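Pyruvate formate-lyase 2 (Archaeoglobus fulgidus, PDB 2F3O) is of unknown function but probably acts as a glycyl radical lyase related to pyruvate formate-lyase and glycerol dehydratase. Local coordinates at residues F145-I150 against N499-A504; A151-V156 against F436-A441; Q266-Q271 against K509-L514; E270-M275 against T422-V427; N536-Q541 against H617-G622. All coordinates share one frame; numbering follows the deposited sequence.

Contact 1: F145-I150 against N499-A504; sequences FVLTEI and NVLSYA
The carboxylate of E149 faces helix residues L501 and S502: OE2 lies 3.9 Å from L501 CB, while OE1 sits 3.7 Å from S502 OG, a proximity rather than a bond. The group gets its hydrogen bonds from S498 OG, one helical turn earlier, which meets OE2, and from S438 OG, which meets OE1. A glutamate suits this buried place because it can hold two hydroxyls from different chain segments at once. With CG anti to the carbonyl carbon (chi1 -68°), the extended chain beyond it carries the carboxylate to L501 CB and S502, while E149 CB meets L501 CB at 3.9 Å. L501 contributes more buried surface than any other residue here. Its CD2 reaches L147 CG at 4.1 Å and I150 CD1 at 4.2 Å, so one methyl of the branched leucine touches both side chains; the L147 and L501 side chains cross obliquely. A128 of helix 124-128 also touches L501, adding to the apolar packing. Strand 145-147 lies beside strand 435-445, and helix 477-508 packs against it, a strand-on-helix layering consistent with the beta/alpha barrel of glycyl radical enzymes.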
# COMPACT_ATOMS: atom_id res chain seq x y z
N PHE A 145 -36.04 -9.31 -3.83
CA PHE A 145 -35.41 -8.07 -3.34
C PHE A 145 -35.65 -6.93 -4.30
O PHE A 145 -35.92 -7.15 -5.49
CB PHE A 145 -33.88 -8.26 -3.12
CG PHE A 145 -33.17 -9.00 -4.23
CD1 PHE A 145 -32.85 -8.38 -5.43
CD2 PHE A 145 -32.79 -10.32 -4.06
CE1 PHE A 145 -32.20 -9.06 -6.45
CE2 PHE A 145 -32.12 -11.01 -5.07
CZ PHE A 145 -31.83 -10.37 -6.25
N VAL A 146 -35.50 -5.70 -3.83
CA VAL A 146 -35.28 -4.62 -4.80
C VAL A 146 -33.92 -3.94 -4.60
O VAL A 146 -33.46 -3.77 -3.48
CB VAL A 146 -36.52 -3.64 -4.95
CG1 VAL A 146 -37.43 -3.71 -3.75
CG2 VAL A 146 -36.09 -2.22 -5.26
N LEU A 147 -33.27 -3.63 -5.72
CA LEU A 147 -31.97 -2.97 -5.76
C LEU A 147 -32.14 -1.55 -6.28
O LEU A 147 -32.44 -1.35 -7.45
CB LEU A 147 -31.07 -3.74 -6.73
CG LEU A 147 -30.08 -4.83 -6.31
CD1 LEU A 147 -30.42 -5.45 -4.99
CD2 LEU A 147 -29.99 -5.88 -7.41
N THR A 148 -31.93 -0.56 -5.43
CA THR A 148 -32.25 0.80 -5.83
C THR A 148 -31.13 1.53 -6.51
O THR A 148 -31.34 2.62 -7.02
CB THR A 148 -32.56 1.66 -4.65
OG1 THR A 148 -31.34 1.96 -3.99
CG2 THR A 148 -33.49 0.95 -3.71
N GLU A 149 -29.92 0.98 -6.53
CA GLU A 149 -28.78 1.72 -7.10
C GLU A 149 -28.80 1.79 -8.62
O GLU A 149 -27.91 2.38 -9.21
CB GLU A 149 -27.46 1.16 -6.61
CG GLU A 149 -27.23 1.39 -5.14
CD GLU A 149 -26.10 0.56 -4.59
OE1 GLU A 149 -25.39 1.03 -3.68
OE2 GLU A 149 -25.91 -0.57 -5.07
N ILE A 150 -29.83 1.20 -9.23
CA ILE A 150 -30.15 1.34 -10.65
C ILE A 150 -30.44 2.81 -10.90
O ILE A 150 -30.13 3.36 -11.98
CB ILE A 150 -31.45 0.56 -10.98
CG1 ILE A 150 -31.29 -0.91 -10.63
CG2 ILE A 150 -31.77 0.61 -12.45
CD1 ILE A 150 -30.73 -1.72 -11.77
N ASN A 499 -22.85 -4.43 -5.62
CA ASN A 499 -21.47 -4.15 -5.93
C ASN A 499 -21.25 -3.91 -7.41
O ASN A 499 -20.53 -2.98 -7.80
CB ASN A 499 -20.57 -5.25 -5.41
CG ASN A 499 -20.30 -5.11 -3.93
OD1 ASN A 499 -20.47 -4.02 -3.38
ND2 ASN A 499 -19.89 -6.18 -3.27
N VAL A 500 -21.92 -4.70 -8.23
CA VAL A 500 -21.86 -4.47 -9.66
C VAL A 500 -22.44 -3.10 -9.96
O VAL A 500 -21.83 -2.31 -10.66
CB VAL A 500 -22.58 -5.57 -10.47
CG1 VAL A 500 -22.66 -5.20 -11.94
CG2 VAL A 500 -21.86 -6.89 -10.33
N LEU A 501 -23.57 -2.79 -9.36
CA LEU A 501 -24.20 -1.48 -9.53
C LEU A 501 -23.34 -0.32 -9.03
O LEU A 501 -23.41 0.77 -9.59
CB LEU A 501 -25.55 -1.47 -8.81
CG LEU A 501 -26.85 -1.71 -9.60
CD1 LEU A 501 -26.55 -2.04 -11.01
CD2 LEU A 501 -27.73 -2.79 -8.96
N SER A 502 -22.54 -0.55 -7.99
CA SER A 502 -21.72 0.52 -7.40
C SER A 502 -20.53 0.84 -8.29
O SER A 502 -20.10 1.98 -8.41
CB SER A 502 -21.26 0.17 -5.99
OG SER A 502 -21.91 1.02 -5.06
N TYR A 503 -20.02 -0.21 -8.91
CA TYR A 503 -19.02 -0.07 -9.94
C TYR A 503 -19.66 0.65 -11.13
O TYR A 503 -19.05 1.55 -11.73
CB TYR A 503 -18.54 -1.46 -10.27
CG TYR A 503 -17.63 -1.60 -11.46
CD1 TYR A 503 -16.52 -0.77 -11.63
CD2 TYR A 503 -17.84 -2.62 -12.38
CE1 TYR A 503 -15.68 -0.93 -12.71
CE2 TYR A 503 -17.01 -2.79 -13.45
CZ TYR A 503 -15.93 -1.96 -13.63
OH TYR A 503 -15.12 -2.17 -14.73
N ALA A 504 -20.91 0.30 -11.44
CA ALA A 504 -21.64 0.89 -12.56
C ALA A 504 -21.87 2.38 -12.38
O ALA A 504 -21.73 3.15 -13.35
CB ALA A 504 -22.95 0.18 -12.79

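Contact 2: A151-V156 against F436-A441; sequences AGISHV and FTSSDA. With GOL (glycerol), chain D.
H155 reaches the bound glycerol with NE2, 3.1 Å from GOL O2 and near the ring plane; either partner could be the donor. The same glycerol hydroxyl donates to D440 OD2, also at 3.1 Å, so the two segments meet around one oxygen. D440 further approaches the imidazole from one face, its backbone N standing 3.7 Å above the ring plane toward the rim. Around the base of the histidine, S439 OG comes within 3.4 Å of H155 CB.

Behind this shell, H155 ND1 donates a nearly straight bond (173°) to I153 O, in the ring plane, which fixes the rotation of the imidazole and presents NE2 to the glycerol; a histidine suits the place because its two nitrogens, at different points of the ring edge, can serve two partners at once. D440 OD1 is held by Q541 NE2, and S439 OG by E428 and D424. Farther along, a water accepts from S438 N and donates to H155 O, joining the two segments. I153 CG2 packs 3.5 Å from F436 CZ, whereas V156 CG1 meets the edge of that ring, and L514 adds to the apolar cluster. E428, Q271 and N332 complete the glycerol's polar surroundings, a buried pocket near the centre of the chain that is consistent with the substrate cavity of a glycyl radical enzyme, although the glycerol probably came from the crystallisation liquor.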
# COMPACT_ATOMS: atom_id res chain seq x y z
N ALA A 151 -31.00 3.45 -9.88
CA ALA A 151 -31.50 4.80 -9.99
C ALA A 151 -30.44 5.83 -9.66
O ALA A 151 -30.65 7.03 -9.89
CB ALA A 151 -32.70 4.97 -9.09
N GLY A 152 -29.31 5.37 -9.14
CA GLY A 152 -28.27 6.27 -8.63
C GLY A 152 -28.03 6.01 -7.16
O GLY A 152 -28.60 5.07 -6.59
N ILE A 153 -27.19 6.82 -6.51
CA ILE A 153 -26.86 6.57 -5.10
C ILE A 153 -27.55 7.49 -4.10
O ILE A 153 -28.37 7.02 -3.33
CB ILE A 153 -25.35 6.53 -4.82
CG1 ILE A 153 -24.64 5.66 -5.85
CG2 ILE A 153 -25.08 6.04 -3.39
CD1 ILE A 153 -25.02 4.23 -5.77
N SER A 154 -27.19 8.78 -4.10
CA SER A 154 -27.71 9.74 -3.12
C SER A 154 -27.62 9.23 -1.66
O SER A 154 -26.59 8.69 -1.25
CB SER A 154 -29.15 10.14 -3.45
OG SER A 154 -29.24 10.83 -4.67
N HIS A 155 -28.71 9.40 -0.91
CA HIS A 155 -28.78 8.93 0.49
C HIS A 155 -27.60 9.31 1.35
O HIS A 155 -26.89 8.44 1.83
CB HIS A 155 -28.94 7.41 0.56
CG HIS A 155 -30.22 6.93 -0.02
ND1 HIS A 155 -30.38 6.76 -1.38
CD2 HIS A 155 -31.39 6.60 0.55
CE1 HIS A 155 -31.61 6.33 -1.61
NE2 HIS A 155 -32.25 6.25 -0.46
N VAL A 156 -27.36 10.60 1.50
CA VAL A 156 -26.27 11.04 2.34
C VAL A 156 -26.67 12.38 2.92
O VAL A 156 -27.26 13.20 2.21
CB VAL A 156 -24.92 11.12 1.54
CG1 VAL A 156 -25.09 11.83 0.22
CG2 VAL A 156 -23.82 11.75 2.37
N PHE A 436 -20.17 7.73 3.03
CA PHE A 436 -21.07 7.50 1.94
C PHE A 436 -21.61 6.14 2.25
O PHE A 436 -20.90 5.13 2.11
CB PHE A 436 -20.29 7.47 0.65
CG PHE A 436 -21.12 7.79 -0.58
CD1 PHE A 436 -22.01 8.85 -0.57
CD2 PHE A 436 -20.94 7.08 -1.76
CE1 PHE A 436 -22.72 9.18 -1.71
CE2 PHE A 436 -21.65 7.40 -2.89
CZ PHE A 436 -22.55 8.45 -2.86
N THR A 437 -22.86 6.08 2.69
CA THR A 437 -23.40 4.82 3.23
C THR A 437 -24.38 4.09 2.33
O THR A 437 -24.78 2.99 2.69
CB THR A 437 -24.07 5.02 4.57
OG1 THR A 437 -25.19 5.90 4.40
CG2 THR A 437 -23.08 5.61 5.56
N SER A 438 -24.73 4.68 1.18
CA SER A 438 -25.76 4.19 0.23
C SER A 438 -26.89 3.56 1.00
O SER A 438 -27.09 2.34 0.97
CB SER A 438 -25.19 3.20 -0.79
OG SER A 438 -26.08 3.06 -1.89
N SER A 439 -27.60 4.39 1.75
CA SER A 439 -28.27 3.89 2.91
C SER A 439 -29.53 3.10 2.58
O SER A 439 -30.03 2.38 3.42
CB SER A 439 -28.54 5.02 3.87
OG SER A 439 -29.65 5.76 3.41
N ASP A 440 -30.04 3.22 1.36
CA ASP A 440 -31.13 2.34 0.94
C ASP A 440 -30.74 1.64 -0.34
O ASP A 440 -31.39 1.82 -1.35
CB ASP A 440 -32.43 3.10 0.71
CG ASP A 440 -33.66 2.21 0.84
OD1 ASP A 440 -33.52 1.08 1.34
OD2 ASP A 440 -34.76 2.63 0.44
N ALA A 441 -29.67 0.86 -0.29
CA ALA A 441 -29.13 0.31 -1.52
C ALA A 441 -29.91 -0.91 -1.96
O ALA A 441 -30.04 -1.16 -3.17
CB ALA A 441 -27.69 -0.02 -1.35
C1 GOL D . -34.81 6.62 2.52
O1 GOL D . -33.91 5.55 2.55
C2 GOL D . -35.78 6.44 1.37
O2 GOL D . -35.21 5.74 0.28
C3 GOL D . -36.18 7.84 0.99
O3 GOL D . -37.47 7.78 0.44
O HOH W 1 -24.61 7.41 0.43

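Contact 3: Q266-Q271 against K509-L514; sequences QENYEQ and KPTPLL
E267 OE1 is gripped by two donors: L514 N, 2.9 Å away, on its syn lone pair, and N268 ND2, 3.0 Å away, on its anti lone pair. The other oxygen, OE2, takes L513 N through its own syn lone pair at 2.9 Å, so the carboxylate spans two successive amides. CG anti to the backbone N (chi1 168°) and an extended chain carry the acid this far, and the two amide bonds fix the carboxylate at the start of the helix. These amides belong to the first turn of helix 512-516. T511 stands at the N-cap position but makes no capping bond with its own side chain, and P512, which has no amide hydrogen, suits the first helical position. A distant glutamate thus supplies acceptors at a helix N-terminus, whose dipole would probably favour the charged acid.

On the backbone side of the same glutamate, K509 NZ donates to E267 O at 2.6 Å, in the carbonyl plane. Bends at chi2 and chi4 turn the lysine to it, and its ammonium also forms a salt bridge with E80. N268 ND2 has a second acceptor in L264 O, while N268 OD1 touches the methyls T511 CG2 and L514 CD2.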
# COMPACT_ATOMS: atom_id res chain seq x y z
N GLN A 266 -30.04 18.55 -8.83
CA GLN A 266 -30.00 18.59 -10.28
C GLN A 266 -28.98 17.59 -10.75
O GLN A 266 -29.00 17.19 -11.90
CB GLN A 266 -29.66 19.99 -10.80
CG GLN A 266 -30.43 21.15 -10.18
CD GLN A 266 -31.93 20.93 -10.16
OE1 GLN A 266 -32.54 20.50 -11.15
NE2 GLN A 266 -32.54 21.23 -9.02
N GLU A 267 -28.10 17.19 -9.84
CA GLU A 267 -27.07 16.20 -10.14
C GLU A 267 -27.47 14.80 -9.66
O GLU A 267 -27.30 13.81 -10.37
CB GLU A 267 -25.75 16.62 -9.50
CG GLU A 267 -24.66 15.54 -9.51
CD GLU A 267 -23.40 15.95 -8.76
OE1 GLU A 267 -23.41 15.97 -7.51
OE2 GLU A 267 -22.41 16.28 -9.45
N ASN A 268 -28.03 14.72 -8.46
CA ASN A 268 -28.30 13.44 -7.81
C ASN A 268 -29.77 13.20 -7.70
O ASN A 268 -30.52 14.16 -7.47
CB ASN A 268 -27.73 13.45 -6.40
CG ASN A 268 -26.27 13.72 -6.40
OD1 ASN A 268 -25.46 12.82 -6.60
ND2 ASN A 268 -25.92 14.99 -6.20
N TYR A 269 -30.17 11.94 -7.80
CA TYR A 269 -31.59 11.60 -7.79
C TYR A 269 -32.26 11.86 -6.44
O TYR A 269 -31.60 12.00 -5.41
CB TYR A 269 -31.85 10.20 -8.40
CG TYR A 269 -31.91 9.05 -7.44
CD1 TYR A 269 -33.03 8.24 -7.39
CD2 TYR A 269 -30.85 8.78 -6.57
CE1 TYR A 269 -33.11 7.17 -6.50
CE2 TYR A 269 -30.92 7.73 -5.66
CZ TYR A 269 -32.05 6.92 -5.64
OH TYR A 269 -32.12 5.88 -4.74
N GLU A 270 -33.58 11.94 -6.47
CA GLU A 270 -34.46 12.53 -5.44
C GLU A 270 -34.41 11.96 -4.04
O GLU A 270 -35.05 12.52 -3.15
CB GLU A 270 -35.90 12.39 -5.90
CG GLU A 270 -36.01 12.09 -7.38
CD GLU A 270 -36.11 10.60 -7.72
OE1 GLU A 270 -36.69 9.82 -6.93
OE2 GLU A 270 -35.60 10.21 -8.81
N GLN A 271 -33.71 10.86 -3.82
CA GLN A 271 -33.82 10.18 -2.54
C GLN A 271 -32.79 10.57 -1.48
O GLN A 271 -31.59 10.31 -1.62
CB GLN A 271 -33.85 8.67 -2.73
CG GLN A 271 -34.86 8.21 -3.73
CD GLN A 271 -36.24 8.58 -3.32
OE1 GLN A 271 -36.64 8.26 -2.21
NE2 GLN A 271 -36.99 9.24 -4.20
N LYS A 509 -21.96 7.39 -13.90
CA LYS A 509 -22.60 8.45 -13.16
C LYS A 509 -21.74 8.81 -11.94
O LYS A 509 -22.12 8.57 -10.78
CB LYS A 509 -24.01 7.98 -12.74
CG LYS A 509 -24.86 8.91 -11.87
CD LYS A 509 -25.39 10.05 -12.64
CE LYS A 509 -26.32 10.86 -11.79
NZ LYS A 509 -26.26 12.28 -12.21
N PRO A 510 -20.54 9.37 -12.19
CA PRO A 510 -19.90 9.98 -11.03
C PRO A 510 -20.61 11.31 -10.70
O PRO A 510 -21.27 11.90 -11.56
CB PRO A 510 -18.45 10.19 -11.48
CG PRO A 510 -18.53 10.29 -12.97
CD PRO A 510 -19.74 9.51 -13.42
N THR A 511 -20.53 11.73 -9.44
CA THR A 511 -21.30 12.88 -9.00
C THR A 511 -20.43 13.93 -8.30
O THR A 511 -20.39 13.99 -7.08
CB THR A 511 -22.44 12.44 -8.08
OG1 THR A 511 -21.91 11.66 -6.99
CG2 THR A 511 -23.46 11.60 -8.86
N PRO A 512 -19.73 14.76 -9.10
CA PRO A 512 -18.71 15.69 -8.64
C PRO A 512 -19.14 16.76 -7.64
O PRO A 512 -18.36 17.10 -6.76
CB PRO A 512 -18.25 16.38 -9.93
CG PRO A 512 -18.69 15.50 -11.02
CD PRO A 512 -19.90 14.80 -10.56
N LEU A 513 -20.32 17.34 -7.78
CA LEU A 513 -20.73 18.35 -6.79
C LEU A 513 -20.90 17.74 -5.40
O LEU A 513 -20.33 18.26 -4.43
CB LEU A 513 -22.00 19.10 -7.22
CG LEU A 513 -22.54 20.15 -6.23
CD1 LEU A 513 -21.54 21.25 -6.00
CD2 LEU A 513 -23.86 20.72 -6.72
N LEU A 514 -21.63 16.61 -5.35
CA LEU A 514 -21.81 15.82 -4.15
C LEU A 514 -20.48 15.42 -3.54
O LEU A 514 -20.31 15.47 -2.32
CB LEU A 514 -22.65 14.58 -4.45
CG LEU A 514 -22.91 13.65 -3.27
CD1 LEU A 514 -23.64 14.39 -2.17
CD2 LEU A 514 -23.66 12.40 -3.70

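Contact 4: E270-M275 against T422-V427; sequences EQAISM and TTDGCV
A272 and S274 make a close packing contact of small side chains against backbone and CB atoms of D424 and G425, near the centre of the chain, where the short strand 273-274 passes strand 421-424 and the residues after it. The closest backbone approach brings the CA atoms of A272 and G425 to 4.4 Å, with A272 CB 3.6 Å from G425 CA. Glycine suits this spot: it accommodates the positive phi of 70°, and its bare CA lets the small alanine methyl settle against the chain.

S274 meets the other strand with its hydroxymethyl group, OG lying 3.3 Å from D424 CB. The hydroxyl is held by its own segment, donating to A272 O at 2.9 Å from well above the carbonyl plane (70° out of it), and it also bonds to A334 N, so a serine can satisfy two backbone groups. D424 points its carboxylate to S439, with CG between its backbone N and carbonyl carbon (chi1 61°). G425-C426-V427, followed by E428, matches the Gly-Cys-Val-Glu sequence of the family's cysteine loop, so C426 is probably the thiyl-radical cysteine by analogy; the nearest atoms of a bound glycerol and G425 are about 4 Å apart. Strand 273-274 pairs in parallel with strand 156-157 and is backed by helix 250-267 through I273 and M275, while strand 421-424 pairs antiparallel with strand 428-431.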
# COMPACT_ATOMS: atom_id res chain seq x y z
N GLU A 270 -33.58 11.94 -6.47
CA GLU A 270 -34.46 12.53 -5.44
C GLU A 270 -34.41 11.96 -4.04
O GLU A 270 -35.05 12.52 -3.15
CB GLU A 270 -35.90 12.39 -5.90
CG GLU A 270 -36.01 12.09 -7.38
CD GLU A 270 -36.11 10.60 -7.72
OE1 GLU A 270 -36.69 9.82 -6.93
OE2 GLU A 270 -35.60 10.21 -8.81
N GLN A 271 -33.71 10.86 -3.82
CA GLN A 271 -33.82 10.18 -2.54
C GLN A 271 -32.79 10.57 -1.48
O GLN A 271 -31.59 10.31 -1.62
CB GLN A 271 -33.85 8.67 -2.73
CG GLN A 271 -34.86 8.21 -3.73
CD GLN A 271 -36.24 8.58 -3.32
OE1 GLN A 271 -36.64 8.26 -2.21
NE2 GLN A 271 -36.99 9.24 -4.20
N ALA A 272 -33.28 11.20 -0.43
CA ALA A 272 -32.60 11.24 0.86
C ALA A 272 -31.38 12.11 0.95
O ALA A 272 -30.53 11.86 1.80
CB ALA A 272 -32.33 9.85 1.38
N ILE A 273 -31.26 13.11 0.09
CA ILE A 273 -30.18 14.07 0.20
C ILE A 273 -30.51 14.96 1.38
O ILE A 273 -31.42 15.77 1.32
CB ILE A 273 -30.06 14.91 -1.07
CG1 ILE A 273 -29.97 14.01 -2.28
CG2 ILE A 273 -28.85 15.81 -1.00
CD1 ILE A 273 -29.85 14.77 -3.57
N SER A 274 -29.78 14.81 2.48
CA SER A 274 -30.20 15.37 3.75
C SER A 274 -29.27 16.46 4.25
O SER A 274 -28.19 16.66 3.71
CB SER A 274 -30.32 14.26 4.78
OG SER A 274 -31.18 13.23 4.28
N MET A 275 -29.70 17.18 5.28
CA MET A 275 -28.96 18.35 5.71
C MET A 275 -28.17 18.16 7.00
O MET A 275 -27.42 19.04 7.41
CB MET A 275 -29.89 19.55 5.83
CG MET A 275 -30.26 20.16 4.49
SD MET A 275 -31.72 21.23 4.62
CE MET A 275 -32.97 20.14 3.93
N THR A 422 -25.29 11.50 12.26
CA THR A 422 -26.43 12.13 11.66
C THR A 422 -27.38 11.06 11.15
O THR A 422 -27.07 9.88 11.12
CB THR A 422 -26.01 12.99 10.47
OG1 THR A 422 -27.16 13.69 9.96
CG2 THR A 422 -25.40 12.10 9.38
N THR A 423 -28.56 11.50 10.75
CA THR A 423 -29.49 10.61 10.13
C THR A 423 -29.72 11.09 8.69
O THR A 423 -29.40 12.22 8.35
CB THR A 423 -30.79 10.59 10.94
OG1 THR A 423 -31.41 11.87 10.85
CG2 THR A 423 -30.53 10.32 12.43
N ASP A 424 -30.24 10.21 7.84
CA ASP A 424 -30.71 10.60 6.51
C ASP A 424 -31.83 9.64 6.08
O ASP A 424 -31.93 8.50 6.58
CB ASP A 424 -29.57 10.58 5.48
CG ASP A 424 -28.94 9.19 5.32
OD1 ASP A 424 -28.06 8.85 6.14
OD2 ASP A 424 -29.30 8.47 4.36
N GLY A 425 -32.66 10.11 5.14
CA GLY A 425 -33.76 9.30 4.64
C GLY A 425 -34.89 9.08 5.64
O GLY A 425 -35.41 10.04 6.20
N CYS A 426 -35.28 7.83 5.84
CA CYS A 426 -36.21 7.49 6.89
C CYS A 426 -35.56 7.37 8.26
O CYS A 426 -35.80 8.19 9.17
CB CYS A 426 -36.82 6.15 6.61
SG CYS A 426 -37.48 6.02 5.01
N VAL A 427 -34.79 6.30 8.44
CA VAL A 427 -34.28 5.91 9.76
C VAL A 427 -32.78 5.61 9.78
O VAL A 427 -32.23 5.24 10.82
CB VAL A 427 -35.02 4.65 10.33
CG1 VAL A 427 -36.51 4.85 10.33
CG2 VAL A 427 -34.66 3.39 9.55

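Contact 5: N536-Q541 against H617-G622; sequences NFTGIQ and HRNFRG
R621 and N619, in a type I beta turn running from N619 to G622, reach across to N536, F537 and T538 on strand 535-543. The turn lies just before strand 624-628, which lies parallel to strand 535-543 in the same sheet, so the contact fastens a connecting loop to the strand beside which the chain then continues.

Charge-assisted hydrogen bonds come first. R621 grips F537 O end-on with two nitrogens, NH2 at 2.9 Å and NH1 at 3.2 Å, both from the same face of the carbonyl plane and tilted from it by about 30°. NH1 also donates to N536 OD1 at 3.3 Å, in the carbonyl plane of that amide and on a lone pair. Both oxygens sit at the edge of the guanidinium, near its plane, so the group is held against rotation; a bend at chi3 (-83°) swings it round to them. Arginine suits the place because one flat head can serve several buried carbonyls, and NH1 has a further, weak bond to F436 O on strand 435-445.

A neutral hydrogen bond follows: N619 ND2 donates to T538 OG1 at 2.8 Å, nearly straight at 166° and in the amide plane. N619 OD1 turns instead to G623 N, so the asparagine ties turn, strand and loop together.

The R621 side chain, from CB to CD, runs past the N536 amide. G622 closes the turn with a positive phi, natural for a glycine, and bonds its N to N619 O. Over one face of the R621 guanidinium, toward the rim, N619 ND2 stands 3.4 Å above the plane.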
# COMPACT_ATOMS: atom_id res chain seq x y z
N ASN A 536 -17.04 4.11 4.13
CA ASN A 536 -17.87 3.69 2.98
C ASN A 536 -18.69 2.49 3.34
O ASN A 536 -18.16 1.49 3.76
CB ASN A 536 -17.03 3.35 1.76
CG ASN A 536 -16.49 4.56 1.06
OD1 ASN A 536 -17.04 5.02 0.06
ND2 ASN A 536 -15.42 5.11 1.60
N PHE A 537 -20.00 2.59 3.18
CA PHE A 537 -20.88 1.51 3.60
C PHE A 537 -21.92 1.30 2.53
O PHE A 537 -22.05 2.12 1.63
CB PHE A 537 -21.54 1.83 4.94
CG PHE A 537 -20.62 1.71 6.13
CD1 PHE A 537 -20.44 2.77 7.01
CD2 PHE A 537 -19.93 0.53 6.39
CE1 PHE A 537 -19.59 2.66 8.11
CE2 PHE A 537 -19.06 0.41 7.50
CZ PHE A 537 -18.90 1.48 8.35
N THR A 538 -22.63 0.17 2.60
CA THR A 538 -23.75 -0.10 1.71
C THR A 538 -24.91 -0.65 2.54
O THR A 538 -24.87 -1.80 2.99
CB THR A 538 -23.39 -1.09 0.58
OG1 THR A 538 -22.32 -0.57 -0.19
CG2 THR A 538 -24.55 -1.29 -0.34
N GLY A 539 -25.93 0.17 2.76
CA GLY A 539 -27.05 -0.21 3.63
C GLY A 539 -28.06 -1.12 2.97
O GLY A 539 -28.71 -0.74 2.01
N ILE A 540 -28.18 -2.35 3.45
CA ILE A 540 -29.24 -3.22 2.92
C ILE A 540 -30.22 -3.66 4.00
O ILE A 540 -29.83 -3.83 5.15
CB ILE A 540 -28.71 -4.42 2.11
CG1 ILE A 540 -27.82 -5.31 2.96
CG2 ILE A 540 -27.96 -3.95 0.87
CD1 ILE A 540 -27.18 -6.43 2.18
N GLN A 541 -31.50 -3.78 3.64
CA GLN A 541 -32.61 -3.88 4.63
C GLN A 541 -33.37 -5.18 4.64
O GLN A 541 -33.71 -5.72 3.60
CB GLN A 541 -33.65 -2.79 4.40
CG GLN A 541 -33.30 -1.46 4.98
CD GLN A 541 -31.97 -0.91 4.48
OE1 GLN A 541 -30.97 -0.99 5.17
NE2 GLN A 541 -31.95 -0.39 3.26
N HIS A 617 -19.75 -8.70 4.61
CA HIS A 617 -19.37 -8.54 3.19
C HIS A 617 -18.83 -7.17 2.87
O HIS A 617 -19.31 -6.18 3.40
CB HIS A 617 -20.53 -8.78 2.24
CG HIS A 617 -21.09 -10.16 2.32
ND1 HIS A 617 -20.80 -11.14 1.40
CD2 HIS A 617 -21.92 -10.73 3.22
CE1 HIS A 617 -21.43 -12.25 1.73
NE2 HIS A 617 -22.11 -12.03 2.84
N ARG A 618 -17.85 -7.10 1.97
CA ARG A 618 -17.30 -5.80 1.63
C ARG A 618 -17.85 -5.26 0.33
O ARG A 618 -18.12 -6.01 -0.60
CB ARG A 618 -15.80 -5.82 1.49
CG ARG A 618 -15.10 -6.98 1.99
CD ARG A 618 -13.88 -7.02 1.19
NE ARG A 618 -12.85 -7.76 1.87
CZ ARG A 618 -11.55 -7.59 1.64
NH1 ARG A 618 -11.12 -6.68 0.76
NH2 ARG A 618 -10.67 -8.33 2.32
N ASN A 619 -17.96 -3.95 0.25
CA ASN A 619 -18.45 -3.36 -0.95
C ASN A 619 -17.32 -2.86 -1.87
O ASN A 619 -16.13 -2.89 -1.51
CB ASN A 619 -19.45 -2.25 -0.62
CG ASN A 619 -18.80 -1.07 0.09
OD1 ASN A 619 -17.61 -1.07 0.36
ND2 ASN A 619 -19.60 -0.04 0.38
N PHE A 620 -17.74 -2.40 -3.05
CA PHE A 620 -16.87 -1.94 -4.10
C PHE A 620 -16.10 -0.72 -3.68
O PHE A 620 -14.95 -0.54 -4.07
CB PHE A 620 -17.71 -1.61 -5.33
CG PHE A 620 -16.96 -0.86 -6.39
CD1 PHE A 620 -16.03 -1.50 -7.18
CD2 PHE A 620 -17.19 0.49 -6.59
CE1 PHE A 620 -15.35 -0.83 -8.15
CE2 PHE A 620 -16.50 1.16 -7.56
CZ PHE A 620 -15.58 0.50 -8.34
N ARG A 621 -16.74 0.12 -2.88
CA ARG A 621 -16.11 1.36 -2.45
C ARG A 621 -15.15 1.15 -1.29
O ARG A 621 -14.70 2.11 -0.69
CB ARG A 621 -17.13 2.46 -2.12
CG ARG A 621 -17.81 3.04 -3.34
CD ARG A 621 -18.90 4.03 -2.95
NE ARG A 621 -20.15 3.35 -2.64
CZ ARG A 621 -20.64 3.18 -1.41
NH1 ARG A 621 -19.99 3.67 -0.34
NH2 ARG A 621 -21.78 2.53 -1.25
N GLY A 622 -14.86 -0.09 -0.94
CA GLY A 622 -13.73 -0.36 -0.07
C GLY A 622 -14.01 -0.37 1.41
O GLY A 622 -13.10 -0.42 2.21

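Contact 2 sits among the others, its centre 9 to 10 Å from those of contacts 1, 3, 4 and 5, and touches each. Contacts 1, 2 and 5 share one mixed sheet, in which strands 145-147, 435-445, 535-543 and 624-628 follow in order. Contacts 3 and 4 share E270 and Q271, in the connection between helix 250-267 and strand 273-274. Along the chain contact 4 is nested within contact 2 and contact 2 within contact 1, contact 3 alternates with contacts 1 and 2, and contact 5 follows all of them. Contacts 1 and 5 both reach the second subunit, whereas contacts 2 and 4 gather at the glycerol pocket, so distant chain segments converge on one buried centre.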